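Local coordinates for protein 3-hydroxyacyl-CoA dehydrogenase type-2 (Mycobacterium avium, PDB 3PPI) that probably catalyses the NAD-dependent oxidation of 3-hydroxyacyl-CoA thioesters to 3-oxoacyl-CoA, as a tetrameric enzyme of the short-chain dehydrogenase/reductase family with a Rossmann fold, at residues V47-L50 with H51-L55; T136-L139 with Y140-T144; L260-G263 with Y264-G267. All coordinates share one frame; numbering follows the deposited sequence.

Contact 1 of 3, residues V47-L50 with H51-L55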
loop_
_atom_site.group_PDB
_atom_site.type_symbol
_atom_site.label_atom_id
_atom_site.label_comp_id
_atom_site.label_asym_id
_atom_site.label_seq_id
_atom_site.Cartn_x
_atom_site.Cartn_y
_atom_site.Cartn_z
ATOM N N VAL A 47 13.275 -25.324 -7.439
ATOM C CA VAL A 47 14.449 -26.097 -7.837
ATOM C C VAL A 47 14.220 -26.814 -9.179
ATOM O O VAL A 47 15.037 -26.691 -10.105
ATOM C CB VAL A 47 14.860 -27.110 -6.760
ATOM C CG1 VAL A 47 15.944 -28.065 -7.300
ATOM C CG2 VAL A 47 15.350 -26.374 -5.495
ATOM N N ARG A 48 13.114 -27.546 -9.277
ATOM C CA ARG A 48 12.799 -28.302 -10.488
ATOM C C ARG A 48 12.741 -27.371 -11.708
ATOM O O ARG A 48 13.275 -27.694 -12.765
ATOM C CB ARG A 48 11.473 -29.054 -10.325
ATOM C CG ARG A 48 11.548 -30.222 -9.350
ATOM C CD ARG A 48 10.243 -30.980 -9.301
ATOM N NE ARG A 48 10.264 -32.073 -8.322
ATOM C CZ ARG A 48 10.767 -33.286 -8.550
ATOM N NH1 ARG A 48 11.322 -33.581 -9.722
ATOM N NH2 ARG A 48 10.729 -34.204 -7.593
ATOM N N ARG A 49 12.086 -26.226 -11.549
ATOM C CA ARG A 49 11.942 -25.243 -12.628
ATOM C C ARG A 49 13.285 -24.651 -13.038
ATOM O O ARG A 49 13.607 -24.594 -14.219
ATOM C CB ARG A 49 11.013 -24.104 -12.191
ATOM C CG ARG A 49 10.878 -22.942 -13.179
ATOM C CD ARG A 49 10.389 -23.383 -14.557
ATOM N NE ARG A 49 10.296 -22.234 -15.459
ATOM C CZ ARG A 49 9.218 -21.478 -15.651
ATOM N NH1 ARG A 49 8.077 -21.710 -15.022
ATOM N NH2 ARG A 49 9.293 -20.458 -16.489
ATOM N N LEU A 50 14.055 -24.173 -12.065
ATOM C CA LEU A 50 15.332 -23.540 -12.395
ATOM C C LEU A 50 16.311 -24.553 -13.009
ATOM O O LEU A 50 17.038 -24.223 -13.939
ATOM C CB LEU A 50 15.935 -22.863 -11.174
ATOM C CG LEU A 50 15.170 -21.678 -10.579
ATOM C CD1 LEU A 50 16.006 -21.060 -9.417
ATOM C CD2 LEU A 50 14.825 -20.636 -11.638
ATOM N N HIS A 51 16.293 -25.786 -12.508
ATOM C CA HIS A 51 17.110 -26.861 -13.055
ATOM C C HIS A 51 16.719 -27.171 -14.513
ATOM O O HIS A 51 17.585 -27.264 -15.386
ATOM C CB HIS A 51 16.990 -28.109 -12.169
ATOM C CG HIS A 51 17.730 -29.294 -12.701
ATOM N ND1 HIS A 51 17.141 -30.236 -13.515
ATOM C CD2 HIS A 51 19.019 -29.677 -12.556
ATOM C CE1 HIS A 51 18.032 -31.156 -13.838
ATOM N NE2 HIS A 51 19.179 -30.841 -13.265
ATOM N N ALA A 52 15.419 -27.312 -14.777
ATOM C CA ALA A 52 14.926 -27.517 -16.143
ATOM C C ALA A 52 15.269 -26.347 -17.079
ATOM O O ALA A 52 15.470 -26.550 -18.268
ATOM C CB ALA A 52 13.430 -27.754 -16.142
ATOM N N ASP A 53 15.348 -25.130 -16.535
ATOM C CA ASP A 53 15.716 -23.955 -17.342
ATOM C C ASP A 53 17.214 -23.800 -17.600
ATOM O O ASP A 53 17.627 -22.827 -18.243
ATOM C CB ASP A 53 15.204 -22.670 -16.693
ATOM C CG ASP A 53 13.702 -22.513 -16.805
ATOM O OD1 ASP A 53 13.067 -23.316 -17.522
ATOM O OD2 ASP A 53 13.156 -21.585 -16.161
ATOM N N GLY A 54 18.021 -24.710 -17.077
ATOM C CA GLY A 54 19.444 -24.748 -17.411
ATOM C C GLY A 54 20.394 -24.306 -16.313
ATOM O O GLY A 54 21.599 -24.299 -16.526
ATOM N N LEU A 55 19.871 -23.939 -15.142
ATOM C CA LEU A 55 20.735 -23.540 -14.010
ATOM C C LEU A 55 21.255 -24.752 -13.240
ATOM O O LEU A 55 20.573 -25.762 -13.131
ATOM C CB LEU A 55 19.984 -22.623 -13.032
ATOM C CG LEU A 55 19.813 -21.169 -13.477
ATOM C CD1 LEU A 55 18.743 -20.476 -12.633
ATOM C CD2 LEU A 55 21.140 -20.419 -13.403
HETATM O O HOH W 1 12.285 -19.360 -17.090
#
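R49 and D53, one turn apart where helix 41-52 runs out, are joined by a salt bridge in which R49 NE gives its hydrogen to D53 OD2 at 3.0 Å. The arginine reaches this position because, with CG anti to the backbone N (chi1 175°), its chain bends at chi2 (57°) and runs forward toward the end of the helix. The carboxylate oxygen lies near the guanidinium plane, whereas the carboxylate plane is turned 79° from it. On this looser, wetter side a water takes a hydrogen from R49 NH2 and gives one to D53 OD2, closing a small ring; R49 NH1 turns to D254.

The inner side of the same helix end is apolar and close. L50 and L55 lie side by side, with L55 CD1 4.0 Å from both L50 CB and L50 CD2. Their backbones are tied as well, L55 N bonding to L50 O at 3.1 Å. G54, with positive phi, makes the turn of a Schellman motif, which ends the helix and sends the chain into the next strand.

The helix is the crossover of the beta-alpha-beta unit 31-36, 41-52, 56-61, the classic Rossmann element. V47 packs on helix 64-74, R49 on helix 249-261, L50 on strands 31-36 and 56-61, and L55 on strand 31-36.

Contact 2 of 3, residues T136-L139 with Y140-T144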
loop_
_atom_site.group_PDB
_atom_site.type_symbol
_atom_site.label_atom_id
_atom_site.label_comp_id
_atom_site.label_asym_id
_atom_site.label_seq_id
_atom_site.Cartn_x
_atom_site.Cartn_y
_atom_site.Cartn_z
ATOM N N THR A 136 10.029 -17.024 15.363
ATOM C CA THR A 136 9.420 -16.759 14.072
ATOM C C THR A 136 10.157 -15.662 13.317
ATOM O O THR A 136 10.466 -15.811 12.118
ATOM C CB THR A 136 7.932 -16.409 14.242
ATOM O OG1 THR A 136 7.291 -17.521 14.879
ATOM C CG2 THR A 136 7.266 -16.104 12.889
ATOM N N ILE A 137 10.450 -14.567 14.010
ATOM C CA ILE A 137 11.275 -13.509 13.434
ATOM C C ILE A 137 12.648 -14.073 13.012
ATOM O O ILE A 137 13.134 -13.753 11.926
ATOM C CB ILE A 137 11.515 -12.339 14.427
ATOM C CG1 ILE A 137 10.204 -11.645 14.847
ATOM C CG2 ILE A 137 12.519 -11.314 13.856
ATOM C CD1 ILE A 137 9.208 -11.371 13.761
ATOM N N ASP A 138 13.273 -14.877 13.875
ATOM C CA ASP A 138 14.592 -15.455 13.573
ATOM C C ASP A 138 14.600 -16.280 12.274
ATOM O O ASP A 138 15.475 -16.105 11.443
ATOM C CB ASP A 138 15.106 -16.349 14.704
ATOM C CG ASP A 138 15.579 -15.568 15.937
ATOM O OD1 ASP A 138 15.878 -14.355 15.868
ATOM O OD2 ASP A 138 15.647 -16.197 17.007
ATOM N N LEU A 139 13.610 -17.148 12.098
ATOM C CA LEU A 139 13.569 -18.041 10.948
ATOM C C LEU A 139 13.233 -17.285 9.651
ATOM O O LEU A 139 13.936 -17.435 8.647
ATOM C CB LEU A 139 12.535 -19.157 11.169
ATOM C CG LEU A 139 12.390 -20.197 10.048
ATOM C CD1 LEU A 139 13.750 -20.855 9.774
ATOM C CD2 LEU A 139 11.342 -21.264 10.389
ATOM N N TYR A 140 12.167 -16.477 9.678
ATOM C CA TYR A 140 11.604 -15.893 8.454
ATOM C C TYR A 140 12.197 -14.551 8.051
ATOM O O TYR A 140 12.287 -14.250 6.844
ATOM C CB TYR A 140 10.069 -15.796 8.543
ATOM C CG TYR A 140 9.444 -17.145 8.646
ATOM C CD1 TYR A 140 9.468 -18.015 7.564
ATOM C CD2 TYR A 140 8.886 -17.596 9.847
ATOM C CE1 TYR A 140 8.932 -19.302 7.667
ATOM C CE2 TYR A 140 8.347 -18.856 9.951
ATOM C CZ TYR A 140 8.367 -19.708 8.852
ATOM O OH TYR A 140 7.867 -20.986 8.943
ATOM N N LEU A 141 12.577 -13.736 9.041
ATOM C CA LEU A 141 13.174 -12.429 8.767
ATOM C C LEU A 141 14.705 -12.506 8.871
ATOM O O LEU A 141 15.400 -12.298 7.871
ATOM C CB LEU A 141 12.595 -11.354 9.689
ATOM C CG LEU A 141 13.102 -9.926 9.495
ATOM C CD1 LEU A 141 13.071 -9.512 7.996
ATOM C CD2 LEU A 141 12.278 -8.970 10.355
ATOM N N ASN A 142 15.245 -12.799 10.056
ATOM C CA ASN A 142 16.716 -12.888 10.206
ATOM C C ASN A 142 17.318 -13.919 9.238
ATOM O O ASN A 142 18.334 -13.655 8.606
ATOM C CB ASN A 142 17.168 -13.195 11.657
ATOM C CG ASN A 142 16.809 -12.086 12.641
ATOM O OD1 ASN A 142 16.287 -11.080 12.254
ATOM N ND2 ASN A 142 17.076 -12.293 13.918
ATOM N N GLY A 143 16.678 -15.077 9.107
ATOM C CA GLY A 143 17.144 -16.101 8.175
ATOM C C GLY A 143 17.196 -15.607 6.733
ATOM O O GLY A 143 18.164 -15.855 6.009
ATOM N N THR A 144 16.174 -14.879 6.323
ATOM C CA THR A 144 16.150 -14.287 4.981
ATOM C C THR A 144 17.293 -13.301 4.810
ATOM O O THR A 144 17.992 -13.342 3.785
ATOM C CB THR A 144 14.810 -13.613 4.681
ATOM O OG1 THR A 144 13.805 -14.630 4.625
ATOM C CG2 THR A 144 14.837 -12.838 3.329
#
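Helix 130-156, a long helix flanking the parallel sheet of this Rossmann-type fold, widens into a pi-type turn where T136-L139 meets Y140-T144. The change can be read from one carbonyl: I137 O accepts from both L141 N at 2.9 Å and N142 N at 3.0 Å, the first an i+4 bond and the second an i+5 bond. Before the switch Y140 N bonds to T136 O in ordinary alpha-helical fashion; after it G143 N reaches back five residues to D138 O at 2.8 Å.

Two side chains pack on Y140: L139 over one face, the T136 methyl beside CD2. With CG of Y140 anti to its own carbonyl carbon (chi1 -63°), the ring lies so that T136 CG2 stands 3.8 Å from its CD2. L139 CD2 comes over the face as a CH-pi contact, 4.1 Å from the ring centroid and 27° off the normal. The phenol OH bonds to G112 O. On another side of the helix, D138 and N142 run side by side and point the same way, OD1 of D138 lying 3.1 Å from ND2 of N142, their planes 39° apart. I137 and L141 pack along the second subunit, each meeting I137 of that chain, and N142 meets F133 of it.

Chemically, the wide turn shifts the backbone bonding by one residue, and other donors meet carbonyls near it: L139 O receives H111 NE2, and Y140 O receives T144 OG1 at 2.7 Å, from above the carbonyl plane. N142 OD1, by contrast, is buried without a partner in the model, which is probably unfavourable.

Contact 3 of 3, residues L260-G263 with Y264-G267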
loop_
_atom_site.group_PDB
_atom_site.type_symbol
_atom_site.label_atom_id
_atom_site.label_comp_id
_atom_site.label_asym_id
_atom_site.label_seq_id
_atom_site.Cartn_x
_atom_site.Cartn_y
_atom_site.Cartn_z
ATOM N N LEU A 260 13.426 -13.590 -11.794
ATOM C CA LEU A 260 14.826 -13.803 -12.102
ATOM C C LEU A 260 15.184 -13.378 -13.516
ATOM O O LEU A 260 16.317 -12.959 -13.748
ATOM C CB LEU A 260 15.202 -15.270 -11.895
ATOM C CG LEU A 260 15.153 -15.799 -10.454
ATOM C CD1 LEU A 260 15.635 -17.227 -10.420
ATOM C CD2 LEU A 260 15.967 -14.942 -9.489
ATOM N N THR A 261 14.254 -13.488 -14.461
ATOM C CA THR A 261 14.586 -13.280 -15.875
ATOM C C THR A 261 14.161 -11.927 -16.464
ATOM O O THR A 261 14.811 -11.443 -17.391
ATOM C CB THR A 261 13.981 -14.387 -16.761
ATOM O OG1 THR A 261 12.567 -14.449 -16.543
ATOM C CG2 THR A 261 14.627 -15.752 -16.434
ATOM N N ASN A 262 13.092 -11.311 -15.967
ATOM C CA ASN A 262 12.653 -10.025 -16.529
ATOM C C ASN A 262 13.628 -8.942 -16.077
ATOM O O ASN A 262 13.830 -8.758 -14.879
ATOM C CB ASN A 262 11.246 -9.663 -16.043
ATOM C CG ASN A 262 10.756 -8.361 -16.637
ATOM O OD1 ASN A 262 11.179 -7.284 -16.228
ATOM N ND2 ASN A 262 9.864 -8.457 -17.621
ATOM N N GLY A 263 14.205 -8.212 -17.021
ATOM C CA GLY A 263 15.303 -7.299 -16.697
ATOM C C GLY A 263 14.948 -5.996 -15.987
ATOM O O GLY A 263 15.844 -5.333 -15.469
ATOM N N TYR A 264 13.667 -5.615 -15.946
ATOM C CA TYR A 264 13.304 -4.308 -15.369
ATOM C C TYR A 264 12.585 -4.386 -14.028
ATOM O O TYR A 264 12.468 -3.374 -13.347
ATOM C CB TYR A 264 12.473 -3.463 -16.360
ATOM C CG TYR A 264 12.685 -1.955 -16.219
ATOM C CD1 TYR A 264 13.956 -1.405 -16.296
ATOM C CD2 TYR A 264 11.617 -1.085 -16.018
ATOM C CE1 TYR A 264 14.165 -0.045 -16.165
ATOM C CE2 TYR A 264 11.826 0.286 -15.909
ATOM C CZ TYR A 264 13.114 0.794 -15.982
ATOM O OH TYR A 264 13.345 2.149 -15.869
ATOM N N ILE A 265 12.112 -5.562 -13.625
ATOM C CA ILE A 265 11.353 -5.655 -12.368
ATOM C C ILE A 265 12.359 -5.684 -11.216
ATOM O O ILE A 265 13.261 -6.534 -11.191
ATOM C CB ILE A 265 10.374 -6.862 -12.347
ATOM C CG1 ILE A 265 9.472 -6.806 -11.104
ATOM C CG2 ILE A 265 11.110 -8.202 -12.446
ATOM C CD1 ILE A 265 8.101 -7.517 -11.300
ATOM N N ASN A 266 12.252 -4.698 -10.324
ATOM C CA ASN A 266 13.197 -4.538 -9.220
ATOM C C ASN A 266 12.536 -3.813 -8.044
ATOM O O ASN A 266 11.745 -2.887 -8.243
ATOM C CB ASN A 266 14.426 -3.748 -9.691
ATOM C CG ASN A 266 15.628 -3.888 -8.750
ATOM O OD1 ASN A 266 15.629 -4.728 -7.856
ATOM N ND2 ASN A 266 16.669 -3.063 -8.972
ATOM N N GLY A 267 12.887 -4.219 -6.825
ATOM C CA GLY A 267 12.307 -3.659 -5.618
ATOM C C GLY A 267 10.808 -3.818 -5.458
ATOM O O GLY A 267 10.161 -3.006 -4.802
#
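N262 carries its CG anti to the backbone N (chi1 -178°), and a chi2 of -76° turns the amide so that OD1 faces the backbone just ahead of it. There the oxygen receives Y264 N at 3.0 Å, a fairly straight bond whose donor is tilted 32° from the carbonyl plane. I265 N adds a second, weak bond to the same OD1 at 3.3 Å. This is an Asx turn: the asparagine side chain stands in for a backbone carbonyl and folds the residues after it as helix 249-261 ends.

I265 places CG2 between its backbone N and carbonyl carbon, which brings that methyl 3.9 Å from N262 CB and 3.7 Å from N262 O, a small apolar contact beside the turn. With OD1 occupied by the loop, ND2 is left for another chain, bonding to D254 OD2 and E251 O of the third subunit. The Y264 side chain leads away from the turn, and its OH bonds to R245 O of that same neighbour.

The loop therefore serves both the fold and the tetramer. It carries the chain from helix 249-261, whose L260 packs on strand 167-172, toward strand 269-272, the outermost strand on that side within this chain; I265 O meets R211 and N213, and G267 shares backbone bonds with V212, all of strand 210-217.

How the contacts relate
Contacts 1 and 3 are both helix endings and touch each other, L50 CD2 lying 3.7 Å from L260 CD1; contact 2 lies inside a helix, its nearest atoms about 15 Å from contact 1 and about 13 Å from contact 3. Contact 1 is partly buried and meets no other subunit, and its charged pair is bridged by a water at a partly exposed edge. Contacts 2 and 3 are buried, and each reaches another chain, the second subunit for contact 2 and the third for contact 3. Their chemistry follows: a salt bridge and Schellman motif in 47-55, a widened helical turn with aromatic packing in 136-144, and an asparagine amide shared between loop and neighbour in 260-267.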